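PDB 6KIA: enoyl-acyl carrier protein reductase from Uncultured bacterium, which probably catalyses the NADH-dependent reduction of enoyl-acyl carrier protein in fatty acid synthesis and confers resistance to triclosan. Local coordinates for residues E245-D249 / D250-W254; G301-L304 / S305-L309; S352-M355 / K356-N360; D381-T384 / K385-K388; S399-V402 / L403-T406. All blocks are in the same frame, centred on the assembly; numbering follows the deposited sequence.

Interaction 1: residues E245-D249 / D250-W254; sequences EILID and DKYQW
Strand 245-248 and strand 251-254 run antiparallel with a strong twist, 131° between their directions, and their register alternates between hydrogen-bonded pairs (Ile246 with Gln253, Ile248 with Lys251) and non-hydrogen-bonded ones (Glu245 with Trp254, Leu247 with Tyr252). Each hydrogen-bonded pair is closed by two backbone bonds; the straightest of the four joins Gln253 N to Ile246 O at 2.9 Å. Between them Leu247 CA lies 3.4 Å from Lys251 O, a CA-H...O contact of the kind found between antiparallel strands.

On the face bearing Leu247 and Tyr252, a methyl sits over the centre of an aromatic ring: Leu247 CD2 is 3.8 Å from the centroid of the Tyr252 ring, only 6° off its normal, a CH-pi contact. Leu247 CG comes closer still to the ring atom Tyr252 CE1, at 3.6 Å. The phenol end is held elsewhere, OH bonding to Glu316. Beside this pair, two waters tie Glu245 OE2 to Tyr252 O and Trp254 N, while its OE1 forms a salt bridge with Arg8.

The other face carries a side-chain bond back to the chain. Gln253 NE2 donates to Ile248 O at 2.9 Å, with the acceptor 7° out of the amide plane. Lys251 N reaches the same oxygen from the opposite face of its carbonyl plane, so two donors grip it. Asp249 and Asp250 occupy the centre of a type I' turn with left-handed backbone angles, as is characteristic of a tight two-residue beta hairpin.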
# COMPACT_ATOMS: atom_id res chain seq x y z
N GLU A 245 -1.19 1.03 -15.09
CA GLU A 245 -0.88 1.01 -16.52
C GLU A 245 0.61 0.88 -16.74
O GLU A 245 1.43 1.67 -16.21
CB GLU A 245 -1.39 2.28 -17.22
CG GLU A 245 -2.88 2.47 -17.16
CD GLU A 245 -3.35 3.73 -17.86
OE1 GLU A 245 -2.90 4.82 -17.48
OE2 GLU A 245 -4.18 3.64 -18.80
N ILE A 246 0.96 -0.12 -17.53
CA ILE A 246 2.35 -0.36 -17.84
C ILE A 246 2.49 -0.56 -19.35
O ILE A 246 1.50 -0.85 -20.00
CB ILE A 246 2.88 -1.59 -17.07
CG1 ILE A 246 2.34 -2.91 -17.68
CG2 ILE A 246 2.61 -1.48 -15.56
CD1 ILE A 246 2.82 -4.17 -16.93
N LEU A 247 3.70 -0.43 -19.88
CA LEU A 247 3.94 -0.60 -21.31
C LEU A 247 3.73 -2.04 -21.78
O LEU A 247 4.50 -2.93 -21.44
CB LEU A 247 5.35 -0.16 -21.66
CG LEU A 247 5.42 1.36 -21.76
CD1 LEU A 247 6.86 1.84 -21.91
CD2 LEU A 247 4.60 1.85 -22.94
N ILE A 248 2.68 -2.24 -22.57
CA ILE A 248 2.38 -3.50 -23.26
C ILE A 248 2.19 -3.11 -24.74
O ILE A 248 1.37 -2.24 -25.06
CB ILE A 248 1.13 -4.19 -22.67
CG1 ILE A 248 1.39 -4.57 -21.21
CG2 ILE A 248 0.77 -5.46 -23.48
CD1 ILE A 248 0.18 -5.05 -20.41
N ASP A 249 3.03 -3.68 -25.61
CA ASP A 249 2.97 -3.37 -27.03
C ASP A 249 3.15 -1.86 -27.27
O ASP A 249 2.43 -1.25 -28.06
CB ASP A 249 1.64 -3.87 -27.61
CG ASP A 249 1.68 -4.06 -29.12
OD1 ASP A 249 2.79 -4.18 -29.68
OD2 ASP A 249 0.59 -4.09 -29.73
N ASP A 250 4.12 -1.28 -26.57
CA ASP A 250 4.45 0.15 -26.66
C ASP A 250 3.27 1.09 -26.38
O ASP A 250 3.25 2.23 -26.82
CB ASP A 250 5.06 0.48 -28.03
CG ASP A 250 5.90 1.75 -28.01
OD1 ASP A 250 6.59 2.01 -27.00
OD2 ASP A 250 5.88 2.49 -29.02
N LYS A 251 2.30 0.61 -25.60
CA LYS A 251 1.18 1.44 -25.17
C LYS A 251 0.99 1.27 -23.67
O LYS A 251 1.20 0.18 -23.16
CB LYS A 251 -0.13 1.05 -25.88
CG LYS A 251 -0.16 1.28 -27.37
CD LYS A 251 -1.49 0.79 -27.92
CE LYS A 251 -1.77 -0.64 -27.48
NZ LYS A 251 -3.15 -1.07 -27.80
N TYR A 252 0.64 2.33 -22.95
CA TYR A 252 0.37 2.14 -21.53
C TYR A 252 -1.01 1.51 -21.35
O TYR A 252 -2.03 2.12 -21.71
CB TYR A 252 0.48 3.46 -20.77
CG TYR A 252 1.88 3.99 -20.71
CD1 TYR A 252 2.80 3.49 -19.79
CD2 TYR A 252 2.30 5.01 -21.56
CE1 TYR A 252 4.08 3.98 -19.72
CE2 TYR A 252 3.57 5.51 -21.49
CZ TYR A 252 4.47 4.99 -20.59
OH TYR A 252 5.74 5.50 -20.54
N GLN A 253 -1.04 0.29 -20.82
CA GLN A 253 -2.28 -0.47 -20.64
C GLN A 253 -2.45 -0.93 -19.21
O GLN A 253 -1.49 -1.40 -18.57
CB GLN A 253 -2.31 -1.69 -21.58
CG GLN A 253 -1.93 -1.35 -23.02
CD GLN A 253 -2.39 -2.42 -24.01
OE1 GLN A 253 -3.53 -2.89 -23.96
NE2 GLN A 253 -1.49 -2.84 -24.89
N TRP A 254 -3.68 -0.79 -18.71
CA TRP A 254 -4.00 -1.21 -17.36
C TRP A 254 -3.84 -2.70 -17.21
O TRP A 254 -4.28 -3.48 -18.08
CB TRP A 254 -5.42 -0.80 -16.97
CG TRP A 254 -5.77 -1.19 -15.57
CD1 TRP A 254 -5.55 -0.44 -14.45
CD2 TRP A 254 -6.40 -2.40 -15.13
NE1 TRP A 254 -6.00 -1.11 -13.34
CE2 TRP A 254 -6.53 -2.31 -13.72
CE3 TRP A 254 -6.87 -3.55 -15.78
CZ2 TRP A 254 -7.10 -3.33 -12.96
CZ3 TRP A 254 -7.45 -4.56 -15.01
CH2 TRP A 254 -7.56 -4.44 -13.62
O HOH W 1 -5.19 1.48 -19.83
O HOH W 2 -3.26 4.37 -21.18

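Interaction 2: residues G301-L304 / S305-L309; sequences GVEL and SLFPL
Leu304 and Phe307 both start with CG anti to the carbonyl carbon (chi1 -64° and -63°), and these torsions bring the two side chains together at a slant, Leu304 CD2 lying 4.1 Å from Phe307 CE2. The same phenylalanine torsion lays one flank of the ring along the preceding turn: Phe307 CD2 is 3.5 Å from Glu303 O, and Leu304 O stands at the ring edge, near its plane. Ile383 of helix 370-385 packs on both hydrophobic side chains, and Leu342 and Ile346 of helix 339-351 also meet the ring.

The backbone beneath is wound tightly. Ser305 N donates to Val302 O at 3.2 Å and Leu306 N to Glu303 O at 2.9 Å, both three residues back, each donor lying well above the carbonyl plane of its acceptor. Leu306 to Leu309 then form a type I turn.

Polar groups also hold the start of the turn. Glu303 folds its carboxylate back so that OE1 accepts from Gly301 N at 2.9 Å on the syn side, while OE2 bonds to Ser380. One water donates both to Gly301 O and to Ser305 OG, 2.8 Å from each, and Gln255 OE1 is a further partner of that hydroxyl.

The CB of Val302 points away from the residues that follow, and its side chain lies about 5 Å from the bound NADH. Taken together, the three-residue spacing of these bonds is that of a 3-10 turn, here one beside the cofactor pocket and leading into helix 309-315.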
# COMPACT_ATOMS: atom_id res chain seq x y z
N GLY A 301 5.08 -12.77 -7.87
CA GLY A 301 4.58 -12.43 -9.18
C GLY A 301 4.12 -11.00 -9.27
O GLY A 301 4.01 -10.47 -10.36
N VAL A 302 3.84 -10.37 -8.13
CA VAL A 302 3.42 -8.97 -8.15
C VAL A 302 4.47 -8.12 -8.87
O VAL A 302 4.15 -7.17 -9.63
CB VAL A 302 3.13 -8.44 -6.71
CG1 VAL A 302 4.41 -8.31 -5.87
CG2 VAL A 302 2.34 -7.10 -6.75
N GLU A 303 5.73 -8.49 -8.68
CA GLU A 303 6.85 -7.72 -9.20
C GLU A 303 6.98 -7.84 -10.73
O GLU A 303 7.68 -7.03 -11.37
CB GLU A 303 8.15 -8.17 -8.52
CG GLU A 303 8.76 -9.44 -9.12
CD GLU A 303 8.06 -10.74 -8.74
OE1 GLU A 303 7.16 -10.74 -7.87
OE2 GLU A 303 8.39 -11.76 -9.40
N LEU A 304 6.32 -8.83 -11.33
CA LEU A 304 6.37 -8.97 -12.78
C LEU A 304 5.83 -7.72 -13.44
O LEU A 304 6.28 -7.35 -14.55
CB LEU A 304 5.56 -10.19 -13.24
CG LEU A 304 6.11 -11.53 -12.75
CD1 LEU A 304 5.21 -12.62 -13.30
CD2 LEU A 304 7.55 -11.75 -13.22
N SER A 305 4.91 -7.04 -12.74
CA SER A 305 4.32 -5.83 -13.31
C SER A 305 5.29 -4.66 -13.38
O SER A 305 5.09 -3.74 -14.16
CB SER A 305 3.09 -5.42 -12.51
OG SER A 305 2.08 -6.43 -12.56
N LEU A 306 6.36 -4.72 -12.61
CA LEU A 306 7.24 -3.57 -12.42
C LEU A 306 8.34 -3.45 -13.49
O LEU A 306 8.74 -2.33 -13.84
CB LEU A 306 7.87 -3.65 -11.02
CG LEU A 306 8.87 -2.59 -10.57
CD1 LEU A 306 8.22 -1.20 -10.55
CD2 LEU A 306 9.36 -2.99 -9.18
N PHE A 307 8.81 -4.57 -14.04
CA PHE A 307 9.94 -4.51 -14.99
C PHE A 307 9.77 -3.55 -16.18
O PHE A 307 10.73 -2.87 -16.57
CB PHE A 307 10.26 -5.91 -15.50
CG PHE A 307 10.72 -6.85 -14.42
CD1 PHE A 307 11.98 -6.71 -13.85
CD2 PHE A 307 9.90 -7.88 -13.98
CE1 PHE A 307 12.41 -7.58 -12.84
CE2 PHE A 307 10.33 -8.76 -12.99
CZ PHE A 307 11.58 -8.63 -12.42
N PRO A 308 8.55 -3.48 -16.77
CA PRO A 308 8.41 -2.56 -17.91
C PRO A 308 8.60 -1.07 -17.55
O PRO A 308 8.64 -0.25 -18.47
CB PRO A 308 6.98 -2.83 -18.40
CG PRO A 308 6.69 -4.23 -17.95
CD PRO A 308 7.35 -4.34 -16.62
N LEU A 309 8.72 -0.73 -16.27
CA LEU A 309 9.09 0.65 -15.91
C LEU A 309 10.40 1.03 -16.61
O LEU A 309 10.60 2.19 -16.98
CB LEU A 309 9.22 0.81 -14.38
CG LEU A 309 9.61 2.21 -13.90
CD1 LEU A 309 8.48 3.21 -14.20
CD2 LEU A 309 9.97 2.22 -12.39
O HOH W 3 1.89 -8.95 -11.35

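Interaction 3: residues S352-M355 / K356-N360; sequences SDVM and KGFRN
Lys356 N closes an alpha-helical turn on Ser352 O at 2.9 Å, and Phe358 N ends the winding with a bond of 3.0 Å to Met355 O, three residues back. The motif is a very short helix, 353-356, with a serine N-cap. Ser352 OG accepts from Met355 N at 3.1 Å along a nearly straight path (160° at the hydrogen), and the same hydroxyl is bonded to Tyr349 O, which ties the cap to the end of helix 339-351.

Beyond the helix, Lys356 to Arg359 make a type I turn that swings Phe358 back against the chain it has just left. With CG anti to the carbonyl carbon (chi1 -68°), the ring puts CD2 3.1 Å from Val354 O, and Met355 O lies at the ring edge, near its plane. The hydrophobic contacts on either neighbour are looser: Val354 CG1 is 4.3 Å from Phe358 CE2, and Met355, bent at chi2 and chi3, brings CE to 4.4 Å from Phe358 CD2. Leu372 of helix 370-385 packs on both Met355 and Phe358, joining this corner to the next long helix.

Arg359 bends at chi3 and lays one face of its guanidinium over Lys356 CA, which stands 3.8 Å above the plane toward the rim, while NH1 donates to Asn350 O.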
# COMPACT_ATOMS: atom_id res chain seq x y z
N SER A 352 0.51 -13.05 -23.67
CA SER A 352 -0.16 -14.34 -23.57
C SER A 352 -1.68 -14.20 -23.37
O SER A 352 -2.15 -13.28 -22.71
CB SER A 352 0.46 -15.16 -22.43
OG SER A 352 -0.06 -14.81 -21.16
N ASP A 353 -2.44 -15.12 -23.95
CA ASP A 353 -3.90 -15.10 -23.77
C ASP A 353 -4.28 -15.26 -22.31
O ASP A 353 -5.25 -14.63 -21.84
CB ASP A 353 -4.58 -16.17 -24.63
CG ASP A 353 -4.72 -15.75 -26.08
OD1 ASP A 353 -4.51 -14.56 -26.39
OD2 ASP A 353 -5.05 -16.61 -26.92
N VAL A 354 -3.55 -16.11 -21.59
CA VAL A 354 -3.81 -16.32 -20.17
C VAL A 354 -3.75 -14.99 -19.39
O VAL A 354 -4.68 -14.65 -18.65
CB VAL A 354 -2.81 -17.32 -19.54
CG1 VAL A 354 -2.99 -17.36 -18.03
CG2 VAL A 354 -3.00 -18.71 -20.11
N MET A 355 -2.70 -14.21 -19.61
CA MET A 355 -2.55 -12.95 -18.88
C MET A 355 -3.48 -11.88 -19.43
O MET A 355 -4.01 -11.06 -18.66
CB MET A 355 -1.10 -12.47 -18.92
CG MET A 355 -0.13 -13.40 -18.18
SD MET A 355 -0.76 -13.99 -16.59
CE MET A 355 -1.06 -12.43 -15.73
N LYS A 356 -3.73 -11.92 -20.74
CA LYS A 356 -4.63 -10.94 -21.33
C LYS A 356 -6.03 -11.07 -20.74
O LYS A 356 -6.73 -10.06 -20.59
CB LYS A 356 -4.71 -11.12 -22.85
CG LYS A 356 -5.54 -10.06 -23.54
CD LYS A 356 -5.85 -10.43 -24.98
CE LYS A 356 -6.33 -9.22 -25.76
NZ LYS A 356 -7.54 -8.63 -25.13
N GLY A 357 -6.39 -12.28 -20.33
CA GLY A 357 -7.68 -12.54 -19.71
C GLY A 357 -7.90 -11.84 -18.37
O GLY A 357 -9.04 -11.59 -17.96
N PHE A 358 -6.81 -11.52 -17.68
CA PHE A 358 -6.92 -10.86 -16.37
C PHE A 358 -6.89 -9.34 -16.46
O PHE A 358 -6.91 -8.67 -15.43
CB PHE A 358 -5.82 -11.35 -15.43
CG PHE A 358 -5.97 -12.78 -15.03
CD1 PHE A 358 -6.87 -13.14 -14.04
CD2 PHE A 358 -5.24 -13.77 -15.68
CE1 PHE A 358 -7.03 -14.47 -13.70
CE2 PHE A 358 -5.39 -15.10 -15.34
CZ PHE A 358 -6.28 -15.46 -14.34
N ARG A 359 -6.91 -8.78 -17.67
CA ARG A 359 -6.93 -7.32 -17.85
C ARG A 359 -8.37 -6.80 -17.89
O ARG A 359 -8.70 -5.87 -18.62
CB ARG A 359 -6.17 -6.91 -19.12
CG ARG A 359 -4.69 -7.22 -19.02
CD ARG A 359 -3.80 -6.32 -19.87
NE ARG A 359 -3.89 -6.55 -21.31
CZ ARG A 359 -3.08 -7.37 -21.98
NH1 ARG A 359 -2.15 -8.07 -21.32
NH2 ARG A 359 -3.20 -7.51 -23.31
N ASN A 360 -9.19 -7.43 -17.07
CA ASN A 360 -10.60 -7.11 -16.94
C ASN A 360 -10.81 -6.24 -15.71
O ASN A 360 -10.80 -6.72 -14.58
CB ASN A 360 -11.40 -8.40 -16.84
CG ASN A 360 -12.90 -8.18 -16.84
OD1 ASN A 360 -13.41 -7.13 -16.45
ND2 ASN A 360 -13.63 -9.21 -17.26

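Interaction 4: residues D381-T384 / K385-K388; sequences DEIT and KMHK
The His387 imidazole is the flat group here, and it meets the helix by its edge: Ile383 O and Thr384 O both lie near the ring plane, beside ND1. The stronger bond runs from His387 ND1 to Ile383 O at 3.0 Å, with the acceptor 7° out of the plane of the ring. A weak second one reaches from ND1 to Thr384 O at 3.4 Å. Next to this edge, His387 CE1 touches Ile383 CG2 at 4.0 Å, the two side chains lying side by side and pointing the same way. On the far side of the ring NE2 bonds to Val394 N, so both ring nitrogens are engaged, and the imidazole links two successive helices.

Ile383 O also accepts from Met386 N at 2.9 Å. The two donors come from opposite faces of the carbonyl plane, and neither bond is straight (139° for the amide, 136° for the ring). His387 N adds a more linear bond to Thr384 O at 3.1 Å. Earlier in the turn Lys385 N still pairs with Asp381 O, four residues back, whereas the stronger bonds of the later amides reach three back, Met386 N keeping only a weak one to Glu382 O.

Lys385 has CG anti to the carbonyl carbon, which carries its aliphatic chain over Asp381 O, CG lying 3.2 Å from that oxygen. Its ammonium stops short of the aspartate, Lys385 NZ being 4.7 Å from Asp381 OD2. The shift from four-residue to three-residue spacing, with an imidazole drawn onto a carbonyl, is that of a tightening helix C-terminus, here that of helix 370-385.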
# COMPACT_ATOMS: atom_id res chain seq x y z
N ASP A 381 9.92 -17.01 -10.87
CA ASP A 381 11.04 -17.86 -10.46
C ASP A 381 12.20 -17.81 -11.46
O ASP A 381 13.38 -17.70 -11.07
CB ASP A 381 10.54 -19.30 -10.30
CG ASP A 381 9.82 -19.55 -8.98
OD1 ASP A 381 9.55 -18.58 -8.23
OD2 ASP A 381 9.46 -20.71 -8.73
N GLU A 382 11.88 -17.92 -12.76
CA GLU A 382 12.90 -17.87 -13.81
C GLU A 382 13.69 -16.56 -13.79
O GLU A 382 14.95 -16.55 -13.88
CB GLU A 382 12.27 -18.04 -15.21
CG GLU A 382 11.75 -19.43 -15.53
CD GLU A 382 10.85 -19.45 -16.76
OE1 GLU A 382 10.93 -18.51 -17.58
OE2 GLU A 382 10.06 -20.41 -16.91
N ILE A 383 12.96 -15.46 -13.63
CA ILE A 383 13.64 -14.17 -13.64
C ILE A 383 14.52 -14.05 -12.40
O ILE A 383 15.67 -13.62 -12.49
CB ILE A 383 12.65 -13.01 -13.72
CG1 ILE A 383 12.04 -13.01 -15.13
CG2 ILE A 383 13.37 -11.68 -13.44
CD1 ILE A 383 10.88 -12.08 -15.27
N THR A 384 14.02 -14.46 -11.24
CA THR A 384 14.88 -14.45 -10.06
C THR A 384 16.15 -15.29 -10.26
O THR A 384 17.25 -14.89 -9.83
CB THR A 384 14.12 -14.95 -8.83
OG1 THR A 384 13.07 -14.01 -8.57
CG2 THR A 384 15.05 -15.02 -7.63
N LYS A 385 16.04 -16.41 -10.97
CA LYS A 385 17.23 -17.22 -11.17
C LYS A 385 18.18 -16.62 -12.20
O LYS A 385 19.34 -17.07 -12.31
CB LYS A 385 16.86 -18.64 -11.62
CG LYS A 385 16.04 -19.46 -10.63
CD LYS A 385 15.78 -20.84 -11.23
CE LYS A 385 14.54 -21.50 -10.65
NZ LYS A 385 14.15 -20.92 -9.34
N MET A 386 17.74 -15.57 -12.90
CA MET A 386 18.68 -14.83 -13.76
C MET A 386 19.70 -13.96 -13.00
O MET A 386 20.63 -13.43 -13.61
CB MET A 386 17.92 -13.91 -14.71
CG MET A 386 17.08 -14.63 -15.74
SD MET A 386 16.10 -13.42 -16.62
CE MET A 386 15.15 -14.49 -17.70
N HIS A 387 19.53 -13.83 -11.69
CA HIS A 387 20.33 -12.89 -10.91
C HIS A 387 21.60 -13.50 -10.32
O HIS A 387 21.62 -14.69 -9.97
CB HIS A 387 19.48 -12.31 -9.77
CG HIS A 387 18.44 -11.34 -10.23
ND1 HIS A 387 17.31 -11.72 -10.92
CD2 HIS A 387 18.37 -9.99 -10.11
CE1 HIS A 387 16.58 -10.66 -11.20
NE2 HIS A 387 17.21 -9.59 -10.73
N LYS A 388 22.65 -12.68 -10.22
CA LYS A 388 23.89 -13.10 -9.56
C LYS A 388 23.58 -13.57 -8.15
O LYS A 388 24.05 -14.61 -7.71
CB LYS A 388 24.91 -11.96 -9.51
CG LYS A 388 25.46 -11.54 -10.86
CD LYS A 388 26.57 -10.51 -10.70
CE LYS A 388 27.07 -10.04 -12.07
NZ LYS A 388 27.84 -8.76 -12.01

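Interaction 5: residues S399-V402 / L403-T406; sequences SALV and LEGT
Val402 and Thr406 form the tight, buried part of this helical turn. The threonine hydroxyl lies between the backbone N and the carbonyl carbon (chi1 61°), from where OG1 donates to Val402 O at 3.0 Å. Thr406 N bonds to that oxygen too, at 2.9 Å and from the opposite face of the carbonyl plane, so the residue grips one acceptor with both its amide and its hydroxyl. Gly405 N adds a weak third bond to it. The same torsion sets the threonine methyl against the valine, with Thr406 CG2 3.7 Å from Val402 CG1, and Ile429 of helix 426-436 packs on this threonine.

Behind these side chains runs the regular alpha-helical pattern of helix 394-413, in which each amide from Leu403 to Thr406 bonds to the carbonyl four residues before it. The straightest of them runs from Leu403 N to Ser399 O (167°, 3.0 Å). Leu403 itself is rotated to an unusual chi1 of -97°, which lays CD1 beside Ser399 O at 3.6 Å; its side chain comes within about 6 Å of the bound NADH.

Contacts thin out toward the solvent side, where Ala400 is exposed and Glu404 partly so. There Glu404 extends with CG anti to its amide nitrogen and runs beside Leu401, pointing the same way. Its carboxylate merely touches a methyl, Glu404 OE1 lying 3.8 Å from Leu401 CD2. Leu433 of helix 426-436 lies against both of these side chains.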
# COMPACT_ATOMS: atom_id res chain seq x y z
N SER A 399 11.85 -0.78 -7.44
CA SER A 399 10.95 -0.42 -6.35
C SER A 399 11.44 0.86 -5.70
O SER A 399 10.63 1.75 -5.42
CB SER A 399 10.85 -1.53 -5.31
OG SER A 399 10.23 -2.70 -5.85
N ALA A 400 12.76 0.98 -5.47
CA ALA A 400 13.28 2.26 -4.93
C ALA A 400 12.99 3.44 -5.86
O ALA A 400 12.71 4.56 -5.40
CB ALA A 400 14.78 2.16 -4.63
N LEU A 401 13.09 3.22 -7.18
CA LEU A 401 12.76 4.30 -8.13
C LEU A 401 11.29 4.73 -8.01
O LEU A 401 10.97 5.93 -8.07
CB LEU A 401 13.07 3.83 -9.55
CG LEU A 401 14.55 3.69 -9.92
CD1 LEU A 401 14.68 3.56 -11.45
CD2 LEU A 401 15.40 4.87 -9.44
N VAL A 402 10.39 3.76 -7.85
CA VAL A 402 8.97 4.10 -7.74
C VAL A 402 8.70 4.87 -6.43
O VAL A 402 7.91 5.81 -6.44
CB VAL A 402 8.08 2.83 -7.83
CG1 VAL A 402 6.61 3.20 -7.56
CG2 VAL A 402 8.19 2.21 -9.21
N LEU A 403 9.35 4.49 -5.33
CA LEU A 403 9.25 5.32 -4.11
C LEU A 403 9.64 6.78 -4.39
O LEU A 403 8.89 7.76 -4.03
CB LEU A 403 10.15 4.76 -2.99
CG LEU A 403 9.52 3.86 -1.93
CD1 LEU A 403 8.69 2.76 -2.53
CD2 LEU A 403 10.61 3.34 -0.95
N GLU A 404 10.80 6.89 -5.01
CA GLU A 404 11.41 8.18 -5.34
C GLU A 404 10.51 9.04 -6.23
O GLU A 404 10.42 10.26 -6.04
CB GLU A 404 12.77 7.96 -6.02
CG GLU A 404 13.50 9.21 -6.43
CD GLU A 404 14.90 8.93 -6.95
OE1 GLU A 404 15.30 7.74 -7.02
OE2 GLU A 404 15.62 9.89 -7.27
N GLY A 405 9.83 8.41 -7.20
CA GLY A 405 8.99 9.15 -8.14
C GLY A 405 7.60 9.48 -7.60
O GLY A 405 7.06 10.57 -7.87
N THR A 406 7.01 8.55 -6.87
CA THR A 406 5.66 8.76 -6.36
C THR A 406 5.67 9.82 -5.26
O THR A 406 4.66 10.49 -5.05
CB THR A 406 4.99 7.46 -5.83
OG1 THR A 406 5.75 6.90 -4.74
CG2 THR A 406 4.85 6.44 -6.98

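In the fold
Interaction 2 is the hub of the set. It touches the hairpin of interaction 1 through Ile246 CD1, 3.6 Å from Ser305 O; the end of helix 370-385 in interaction 4 through Phe307 CZ, 3.7 Å from Ile383 CG2; and helix 394-413 of interaction 5 through Leu309 CD2, 3.6 Å from Val402 CG2. Interaction 3 joins by way of interaction 1, where Arg359 CD lies 3.4 Å from Trp254 O, and has its centre about 27 Å from that of interaction 5. The cofactor lies beside interactions 2 and 5, with the side chains of Val302 and Leu403 about 5 and 6 Å from NADH; that of Trp254 is about 11 Å away.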